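3-dehydroquinate dehydratase (Clostridium difficile, PDB 4H3D) catalyses the cis-dehydration of 3-dehydroquinate to 3-dehydroshikimate through a covalent imine (Schiff-base) intermediate, the third step of the chorismate pathway to aromatic amino acids. Local coordinates at residues B[192-195]-B[196-200]. Sequence-based numbering, arbitrary orientation.
Sequences TNEM and FKIYA
M195 and A200 meet near the C-terminal end of helix 182-199, where the buried M195 carries the tight part of this local contact. The carbonyl oxygen of M195 takes two amide donors: A200 N at 2.8 Å, and Y199 N, a weaker bond at 3.1 Å bent to 132° at the hydrogen. The bond from A200 reaches back five residues, a wider pi-type turn, whereas F196, K197 and I198 donate to T192, N193 and E194 in ordinary i to i+4 fashion. With CG anti to the backbone N and a bend at the next torsion (chi2 70°), the M195 chain runs across the Y199 side chain at about a right angle. M195 SD comes to 3.7 Å from Y199 CB, while CG packs against the methyl of A200. The same methionine is buried against L162, C163 and Q166 of helix 155-167, and Y199 rests on V159.

The solvent side is made by F196, K197, I198 and Y199, all exposed, though I198 CD1 still lies 3.6 Å from E194 CG and I198 CG2 sits over one face of the Y199 ring. E194 runs alongside Y199, its OE2 at the ring edge 3.9 Å from Y199 CE2, with carboxylate and ring planes turned 44° apart; E194 OE1 forms a salt bridge with K155. On the side facing the second subunit, the aliphatic part of K197 passes N193, K197 CD lying 3.5 Å from N193 OD1, and a water joins K197 NZ to that oxygen, weakly at OD1. N193 ND2 donates a hydrogen bond to F223 O, and K197 NZ forms a salt bridge with E182 of the second subunit. The i to i+5 bond marks a pi-type turn near the C-terminal end of the helix that, as the crossover of a beta-alpha-beta unit, connects strand 172-177 to strand 205-208 in the type I dehydroquinase TIM barrel.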
loop_
_atom_site.group_PDB
_atom_site.type_symbol
_atom_site.label_atom_id
_atom_site.label_comp_id
_atom_site.label_asym_id
_atom_site.label_seq_id
_atom_site.Cartn_x
_atom_site.Cartn_y
_atom_site.Cartn_z
ATOM N N THR B 192 -2.914 -9.932 -10.897
ATOM C CA THR B 192 -3.857 -8.842 -11.125
ATOM C C THR B 192 -3.415 -7.966 -12.298
ATOM O O THR B 192 -4.198 -7.693 -13.212
ATOM C CB THR B 192 -3.999 -7.951 -9.867
ATOM O OG1 THR B 192 -4.489 -8.734 -8.761
ATOM C CG2 THR B 192 -4.932 -6.779 -10.120
ATOM N N ASN B 193 -2.155 -7.555 -12.287
ATOM C CA ASN B 193 -1.683 -6.651 -13.318
ATOM C C ASN B 193 -1.531 -7.329 -14.677
ATOM O O ASN B 193 -1.780 -6.706 -15.718
ATOM C CB ASN B 193 -0.396 -5.959 -12.900
ATOM C CG ASN B 193 -0.078 -4.766 -13.779
ATOM O OD1 ASN B 193 0.881 -4.784 -14.497
ATOM N ND2 ASN B 193 -0.938 -3.743 -13.752
ATOM N N GLU B 194 -1.124 -8.587 -14.677
ATOM C CA GLU B 194 -1.023 -9.344 -15.932
ATOM C C GLU B 194 -2.406 -9.467 -16.583
ATOM O O GLU B 194 -2.557 -9.261 -17.788
ATOM C CB GLU B 194 -0.408 -10.719 -15.684
ATOM C CG GLU B 194 -0.276 -11.567 -16.936
ATOM C CD GLU B 194 0.622 -12.783 -16.726
ATOM O OE1 GLU B 194 1.719 -12.626 -16.133
ATOM O OE2 GLU B 194 0.237 -13.884 -17.176
ATOM N N MET B 195 -3.416 -9.763 -15.770
ATOM C CA MET B 195 -4.782 -9.855 -16.246
ATOM C C MET B 195 -5.213 -8.484 -16.773
ATOM O O MET B 195 -5.686 -8.361 -17.905
ATOM C CB MET B 195 -5.707 -10.291 -15.109
ATOM C CG MET B 195 -7.140 -10.547 -15.522
ATOM S SD MET B 195 -7.280 -12.032 -16.542
ATOM C CE MET B 195 -8.982 -11.857 -17.102
ATOM N N PHE B 196 -5.029 -7.457 -15.947
ATOM C CA PHE B 196 -5.384 -6.094 -16.307
ATOM C C PHE B 196 -4.778 -5.673 -17.638
ATOM O O PHE B 196 -5.468 -5.123 -18.512
ATOM C CB PHE B 196 -4.900 -5.124 -15.200
ATOM C CG PHE B 196 -5.286 -3.685 -15.432
ATOM C CD1 PHE B 196 -6.529 -3.202 -15.004
ATOM C CD2 PHE B 196 -4.413 -2.813 -16.057
ATOM C CE1 PHE B 196 -6.890 -1.880 -15.202
ATOM C CE2 PHE B 196 -4.767 -1.480 -16.269
ATOM C CZ PHE B 196 -6.019 -1.012 -15.834
ATOM N N LYS B 197 -3.500 -5.955 -17.806
ATOM C CA LYS B 197 -2.769 -5.515 -18.985
ATOM C C LYS B 197 -2.931 -6.352 -20.249
ATOM O O LYS B 197 -3.025 -5.796 -21.342
ATOM C CB LYS B 197 -1.287 -5.419 -18.667
ATOM C CG LYS B 197 -0.872 -4.162 -17.937
ATOM C CD LYS B 197 0.635 -4.108 -17.877
ATOM C CE LYS B 197 1.150 -2.720 -17.661
ATOM N NZ LYS B 197 2.661 -2.722 -17.666
ATOM N N ILE B 198 -2.979 -7.672 -20.090
ATOM C CA ILE B 198 -2.958 -8.598 -21.219
ATOM C C ILE B 198 -4.276 -9.273 -21.575
ATOM O O ILE B 198 -4.638 -9.310 -22.756
ATOM C CB ILE B 198 -1.917 -9.723 -20.954
ATOM C CG1 ILE B 198 -0.545 -9.112 -20.646
ATOM C CG2 ILE B 198 -1.822 -10.688 -22.155
ATOM C CD1 ILE B 198 0.457 -10.111 -20.169
ATOM N N TYR B 199 -5.003 -9.786 -20.571
ATOM C CA TYR B 199 -6.206 -10.603 -20.836
ATOM C C TYR B 199 -7.574 -9.991 -20.595
ATOM O O TYR B 199 -8.536 -10.406 -21.214
ATOM C CB TYR B 199 -6.129 -11.898 -20.023
ATOM C CG TYR B 199 -4.917 -12.714 -20.327
ATOM C CD1 TYR B 199 -4.812 -13.405 -21.525
ATOM C CD2 TYR B 199 -3.866 -12.800 -19.426
ATOM C CE1 TYR B 199 -3.701 -14.155 -21.817
ATOM C CE2 TYR B 199 -2.743 -13.553 -19.712
ATOM C CZ TYR B 199 -2.671 -14.231 -20.913
ATOM O OH TYR B 199 -1.564 -14.983 -21.224
ATOM N N ALA B 200 -7.669 -9.018 -19.700
ATOM C CA ALA B 200 -8.951 -8.447 -19.344
ATOM C C ALA B 200 -9.545 -7.507 -20.390
ATOM O O ALA B 200 -8.847 -6.656 -20.960
ATOM C CB ALA B 200 -8.838 -7.725 -18.013
HETATM O O HOH W 1 4.133 -4.588 -15.523
#